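Putative uncharacterized protein ECU08_1170 (Encephalitozoon cuniculi, PDB 3Q87) probably activates methyltransferases involved in translation, as the zinc-binding Trm112 partner of the Mtq2 enzyme that methylates termination factor eRF1. Local coordinates at residues 9-14 and 100-105; 19-24 and 57-62. All coordinates share one frame; numbering follows the deposited sequence.

Contact 1. Residues 9-14 and 100-105; sequences LKCKRC and LRCDMC. With ZN (zinc ion), chain C.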
loop_
_atom_site.group_PDB
_atom_site.type_symbol
_atom_site.label_atom_id
_atom_site.label_comp_id
_atom_site.label_asym_id
_atom_site.label_seq_id
_atom_site.Cartn_x
_atom_site.Cartn_y
_atom_site.Cartn_z
ATOM N N LEU A 9 1.705 -2.975 -7.419
ATOM C CA LEU A 9 1.364 -4.333 -7.030
ATOM C C LEU A 9 2.288 -5.315 -7.722
ATOM O O LEU A 9 2.795 -5.031 -8.790
ATOM C CB LEU A 9 -0.088 -4.641 -7.380
ATOM C CG LEU A 9 -1.214 -4.054 -6.518
ATOM C CD1 LEU A 9 -2.531 -4.098 -7.262
ATOM C CD2 LEU A 9 -1.329 -4.808 -5.209
ATOM N N LYS A 10 2.503 -6.470 -7.114
ATOM C CA LYS A 10 3.272 -7.520 -7.765
ATOM C C LYS A 10 2.730 -8.889 -7.379
ATOM O O LYS A 10 2.020 -9.029 -6.378
ATOM C CB LYS A 10 4.750 -7.426 -7.387
ATOM C CG LYS A 10 5.061 -7.826 -5.937
ATOM C CD LYS A 10 6.560 -7.786 -5.673
ATOM C CE LYS A 10 6.925 -8.331 -4.300
ATOM N NZ LYS A 10 6.857 -9.814 -4.259
ATOM N N CYS A 11 3.063 -9.896 -8.178
ATOM C CA CYS A 11 2.692 -11.260 -7.854
ATOM C C CYS A 11 3.407 -11.667 -6.585
ATOM O O CYS A 11 4.608 -11.430 -6.424
ATOM C CB CYS A 11 3.061 -12.220 -8.980
ATOM S SG CYS A 11 2.809 -13.938 -8.514
ATOM N N LYS A 12 2.675 -12.278 -5.672
ATOM C CA LYS A 12 3.247 -12.554 -4.365
ATOM C C LYS A 12 3.987 -13.892 -4.353
ATOM O O LYS A 12 4.598 -14.259 -3.352
ATOM C CB LYS A 12 2.160 -12.530 -3.295
ATOM C CG LYS A 12 1.231 -13.735 -3.347
ATOM C CD LYS A 12 0.260 -13.727 -2.187
ATOM C CE LYS A 12 -0.773 -14.831 -2.340
ATOM N NZ LYS A 12 -1.754 -14.768 -1.216
ATOM N N ARG A 13 3.928 -14.610 -5.469
ATOM C CA ARG A 13 4.540 -15.931 -5.568
ATOM C C ARG A 13 5.845 -15.885 -6.379
ATOM O O ARG A 13 6.871 -16.429 -5.961
ATOM C CB ARG A 13 3.567 -16.910 -6.219
ATOM C CG ARG A 13 4.260 -18.142 -6.775
ATOM C CD ARG A 13 3.380 -18.831 -7.798
ATOM N NE ARG A 13 2.380 -19.638 -7.126
ATOM C CZ ARG A 13 1.172 -19.904 -7.598
ATOM N NH1 ARG A 13 0.776 -19.423 -8.770
ATOM N NH2 ARG A 13 0.357 -20.665 -6.880
ATOM N N CYS A 14 5.804 -15.233 -7.539
ATOM C CA CYS A 14 7.014 -15.035 -8.331
ATOM C C CYS A 14 8.013 -14.138 -7.590
ATOM O O CYS A 14 7.644 -13.119 -7.016
ATOM C CB CYS A 14 6.672 -14.488 -9.722
ATOM S SG CYS A 14 5.697 -15.659 -10.726
ATOM N N LEU A 100 -6.777 -9.323 -11.512
ATOM C CA LEU A 100 -5.402 -9.121 -11.929
ATOM C C LEU A 100 -4.736 -10.487 -12.029
ATOM O O LEU A 100 -4.804 -11.269 -11.092
ATOM C CB LEU A 100 -4.656 -8.261 -10.911
ATOM C CG LEU A 100 -5.166 -6.830 -10.734
ATOM C CD1 LEU A 100 -4.414 -6.146 -9.605
ATOM C CD2 LEU A 100 -5.052 -6.027 -12.039
ATOM N N ARG A 101 -4.082 -10.768 -13.153
ATOM C CA ARG A 101 -3.457 -12.073 -13.369
ATOM C C ARG A 101 -1.954 -11.940 -13.650
ATOM O O ARG A 101 -1.558 -11.217 -14.549
ATOM C CB ARG A 101 -4.144 -12.809 -14.538
ATOM C CG ARG A 101 -3.449 -14.131 -14.929
ATOM C CD ARG A 101 -4.192 -14.913 -16.012
ATOM N NE ARG A 101 -4.605 -14.070 -17.127
ATOM C CZ ARG A 101 -3.800 -13.679 -18.111
ATOM N NH1 ARG A 101 -2.521 -14.045 -18.111
ATOM N NH2 ARG A 101 -4.271 -12.919 -19.093
ATOM N N CYS A 102 -1.129 -12.645 -12.880
ATOM C CA CYS A 102 0.304 -12.689 -13.133
ATOM C C CYS A 102 0.563 -13.401 -14.451
ATOM O O CYS A 102 0.136 -14.527 -14.626
ATOM C CB CYS A 102 1.028 -13.450 -12.025
ATOM S SG CYS A 102 2.817 -13.715 -12.393
ATOM N N ASP A 103 1.265 -12.753 -15.371
ATOM C CA ASP A 103 1.485 -13.340 -16.690
ATOM C C ASP A 103 2.444 -14.523 -16.658
ATOM O O ASP A 103 2.492 -15.288 -17.610
ATOM C CB ASP A 103 1.961 -12.289 -17.702
ATOM C CG ASP A 103 3.362 -11.761 -17.394
ATOM O OD1 ASP A 103 3.887 -12.033 -16.293
ATOM O OD2 ASP A 103 3.949 -11.074 -18.256
ATOM N N MET A 104 3.197 -14.685 -15.568
ATOM C CA MET A 104 4.162 -15.775 -15.499
ATOM C C MET A 104 3.625 -17.040 -14.829
ATOM O O MET A 104 3.839 -18.144 -15.336
ATOM C CB MET A 104 5.465 -15.336 -14.825
ATOM C CG MET A 104 6.236 -14.278 -15.616
ATOM S SD MET A 104 6.936 -14.895 -17.165
ATOM C CE MET A 104 7.912 -16.259 -16.522
ATOM N N CYS A 105 2.945 -16.894 -13.695
ATOM C CA CYS A 105 2.467 -18.078 -12.984
ATOM C C CYS A 105 0.947 -18.203 -13.014
ATOM O O CYS A 105 0.406 -19.190 -12.532
ATOM C CB CYS A 105 2.954 -18.073 -11.540
ATOM S SG CYS A 105 2.024 -16.904 -10.526
HETATM ZN ZN ZN C . 3.355 -14.981 -10.554
#

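Contact 2. Residues 19-24 and 57-62; sequences KLILEC and VNSLRD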
loop_
_atom_site.group_PDB
_atom_site.type_symbol
_atom_site.label_atom_id
_atom_site.label_comp_id
_atom_site.label_asym_id
_atom_site.label_seq_id
_atom_site.Cartn_x
_atom_site.Cartn_y
_atom_site.Cartn_z
ATOM N N LYS A 19 4.337 -9.189 -15.132
ATOM C CA LYS A 19 3.277 -8.254 -15.503
ATOM C C LYS A 19 1.939 -8.734 -14.970
ATOM O O LYS A 19 1.564 -9.876 -15.206
ATOM C CB LYS A 19 3.183 -8.143 -17.022
ATOM C CG LYS A 19 4.452 -7.686 -17.697
ATOM C CD LYS A 19 4.401 -8.009 -19.185
ATOM C CE LYS A 19 5.794 -8.074 -19.809
ATOM N NZ LYS A 19 5.734 -8.559 -21.217
ATOM N N LEU A 20 1.224 -7.878 -14.246
ATOM C CA LEU A 20 -0.124 -8.223 -13.806
ATOM C C LEU A 20 -1.103 -7.737 -14.857
ATOM O O LEU A 20 -1.134 -6.552 -15.162
ATOM C CB LEU A 20 -0.444 -7.594 -12.447
ATOM C CG LEU A 20 0.528 -7.981 -11.316
ATOM C CD1 LEU A 20 0.094 -7.399 -9.963
ATOM C CD2 LEU A 20 0.685 -9.499 -11.251
ATOM N N ILE A 21 -1.896 -8.648 -15.412
ATOM C CA ILE A 21 -2.841 -8.282 -16.471
ATOM C C ILE A 21 -4.246 -8.107 -15.922
ATOM O O ILE A 21 -4.749 -8.953 -15.196
ATOM C CB ILE A 21 -2.864 -9.323 -17.613
ATOM C CG1 ILE A 21 -1.443 -9.604 -18.112
ATOM C CG2 ILE A 21 -3.735 -8.838 -18.769
ATOM C CD1 ILE A 21 -0.700 -8.354 -18.556
ATOM N N LEU A 22 -4.872 -6.995 -16.289
ATOM C CA LEU A 22 -6.178 -6.618 -15.783
ATOM C C LEU A 22 -7.302 -7.212 -16.620
ATOM O O LEU A 22 -7.297 -7.107 -17.848
ATOM C CB LEU A 22 -6.294 -5.088 -15.776
ATOM C CG LEU A 22 -7.402 -4.329 -15.032
ATOM C CD1 LEU A 22 -8.408 -3.791 -16.002
ATOM C CD2 LEU A 22 -8.106 -5.142 -13.933
ATOM N N GLU A 23 -8.258 -7.844 -15.944
ATOM C CA GLU A 23 -9.547 -8.154 -16.543
ATOM C C GLU A 23 -10.616 -7.360 -15.807
ATOM O O GLU A 23 -10.691 -7.391 -14.581
ATOM C CB GLU A 23 -9.853 -9.644 -16.469
ATOM C CG GLU A 23 -11.332 -9.945 -16.519
ATOM C CD GLU A 23 -11.644 -11.150 -17.369
ATOM O OE1 GLU A 23 -12.451 -12.002 -16.927
ATOM O OE2 GLU A 23 -11.075 -11.242 -18.481
ATOM N N CYS A 24 -11.443 -6.651 -16.564
ATOM C CA CYS A 24 -12.376 -5.707 -15.984
ATOM C C CYS A 24 -13.827 -6.098 -16.246
ATOM O O CYS A 24 -14.297 -6.021 -17.377
ATOM C CB CYS A 24 -12.093 -4.321 -16.553
ATOM S SG CYS A 24 -13.093 -3.010 -15.852
ATOM N N VAL A 57 -5.141 -0.223 -21.613
ATOM C CA VAL A 57 -6.093 0.301 -22.591
ATOM C C VAL A 57 -6.906 -0.834 -23.205
ATOM O O VAL A 57 -8.115 -0.718 -23.398
ATOM C CB VAL A 57 -5.407 1.131 -23.678
ATOM C CG1 VAL A 57 -6.249 1.145 -24.945
ATOM C CG2 VAL A 57 -5.167 2.548 -23.172
ATOM N N ASN A 58 -6.230 -1.944 -23.479
ATOM C CA ASN A 58 -6.888 -3.148 -23.965
ATOM C C ASN A 58 -7.860 -3.733 -22.948
ATOM O O ASN A 58 -8.968 -4.126 -23.300
ATOM C CB ASN A 58 -5.854 -4.205 -24.333
ATOM C CG ASN A 58 -6.470 -5.386 -25.026
ATOM O OD1 ASN A 58 -7.352 -5.226 -25.870
ATOM N ND2 ASN A 58 -6.016 -6.585 -24.680
ATOM N N SER A 59 -7.437 -3.798 -21.687
ATOM C CA SER A 59 -8.292 -4.323 -20.631
ATOM C C SER A 59 -9.558 -3.488 -20.454
ATOM O O SER A 59 -10.618 -4.011 -20.083
ATOM C CB SER A 59 -7.523 -4.383 -19.302
ATOM O OG SER A 59 -6.456 -5.315 -19.373
ATOM N N LEU A 60 -9.455 -2.193 -20.712
ATOM C CA LEU A 60 -10.586 -1.306 -20.466
ATOM C C LEU A 60 -11.285 -0.840 -21.744
ATOM O O LEU A 60 -12.002 0.157 -21.728
ATOM C CB LEU A 60 -10.139 -0.102 -19.648
ATOM C CG LEU A 60 -9.750 -0.420 -18.207
ATOM C CD1 LEU A 60 -8.833 0.655 -17.667
ATOM C CD2 LEU A 60 -11.007 -0.564 -17.347
ATOM N N ARG A 61 -11.100 -1.574 -22.835
ATOM C CA ARG A 61 -11.631 -1.152 -24.137
ATOM C C ARG A 61 -13.161 -1.034 -24.174
ATOM O O ARG A 61 -13.711 -0.237 -24.940
ATOM C CB ARG A 61 -11.115 -2.059 -25.262
ATOM C CG ARG A 61 -11.620 -3.488 -25.194
ATOM C CD ARG A 61 -10.932 -4.367 -26.222
ATOM N NE ARG A 61 -11.424 -5.739 -26.169
ATOM C CZ ARG A 61 -10.946 -6.678 -25.357
ATOM N NH1 ARG A 61 -9.952 -6.396 -24.522
ATOM N NH2 ARG A 61 -11.459 -7.902 -25.378
ATOM N N ASP A 62 -13.839 -1.812 -23.339
ATOM C CA ASP A 62 -15.289 -1.719 -23.208
ATOM C C ASP A 62 -15.734 -0.659 -22.188
ATOM O O ASP A 62 -16.922 -0.528 -21.887
ATOM C CB ASP A 62 -15.879 -3.079 -22.846
ATOM C CG ASP A 62 -15.899 -4.032 -24.022
ATOM O OD1 ASP A 62 -16.391 -5.173 -23.859
ATOM O OD2 ASP A 62 -15.423 -3.636 -25.111
HETATM O O HOH W 1 -4.084 -5.004 -18.153
HETATM O O HOH W 2 -11.203 -6.637 -19.497
#

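Contact 1. Residues 9-14 and 100-105
Leu-9 meets Leu-100 methyl against methyl, with CD1 of Leu-9 3.6 Å from CD1 of Leu-100 and the two side chains crossing at about a right angle. Val-116 of strand 115-117 packs on both leucines, while Val-66 of the methyltransferase chain also reaches Leu-9. Two residues on, Cys-11 turns SG anti to its backbone N (chi1 173°), and Cys-102 repeats that torsion; CB of Cys-11 lies 3.9 Å from CB of Cys-102 as both sulfurs converge on the zinc ion. This is the Cys4 site of a zinc beta-ribbon, built from two CxxC knuckles: Cys-11 and Cys-14 on one, Cys-102 and Cys-105 on the other. Within the first knuckle the SG of Cys-11 accepts the backbone N-H groups of Arg-13 and Cys-14, the latter almost straight (176°), bonds that probably temper the thiolate's charge. Arg-13 bends at chi3 and brings NH1 to SG of Cys-105, a hydrogen bond of 3.3 Å lying near the guanidinium plane; its NH2 forms a salt bridge with Glu-123. Cys-14 completes the first pair, its SG 2.4 Å from the zinc ion and 3.7 Å from CB of Cys-105.

Contact 2. Residues 19-24 and 57-62
Ser-59, on the last turn of helix 42-59, sets its side chain against Leu-22 of strand 20-24, and through this pair the helix end is joined to an outer strand of the four-stranded antiparallel sheet of the Trm112 fold. Its OG lies beside the backbone N (chi1 -65°) and approaches the carbonyl O of Leu-22 to 2.5 Å, a hydrogen bond so short that its length is doubtful and probably underestimated. The same hydroxyl accepts from a water, 2.7 Å from OG, which in turn takes the N-H of Leu-22. OG thus appears to reach the O of Leu-22 directly and its N through water. The carbonyl O of Ser-55, one turn back in the helix, is a second acceptor near this hydroxyl, so the one proton must be shared or go to one carbonyl at a time. The methylene of Ser-59 is pressed as well: its CB stands 3.5 Å from CD1 of Leu-22, closer than usual van der Waals contact. At the backbone, the carbonyl O of Ser-59 accepts from a second water, which receives the N-H of Cys-24, so the bridging is repeated two residues along the strand.

Leu-60, the first residue to leave helical geometry, adds apolar contacts. Its CG lies 4.2 Å from CD1 of Leu-22, and Phe-89 of helix 84-91 and Ile-93 of strand 93-96 pack against Leu-60. Cys-24 extends SG anti to its backbone N (chi1 -176°), and that sulfur comes to rest 3.5 Å from CD2 of Leu-60.

Strands 98-102 and 20-24 are neighbours in one antiparallel sheet, and they carry contact 1 over to contact 2, whose centres are 15 Å apart. The backbone joins them through probable hydrogen bonds: N of Ile-21 to O of Arg-101 at 2.7 Å, and N of Asp-103 to O of Lys-19 at 2.9 Å, the second at the start of the turn between the two zinc ligands of segment 100-105. Side chains add to this, with CD2 of Leu-22 3.7 Å from CD2 of Leu-100. Contact 2 stays outside the metal site itself: the Ile-21 side chain is about 10 Å from the zinc ion. Along the chain, both its segments fall between those of contact 1.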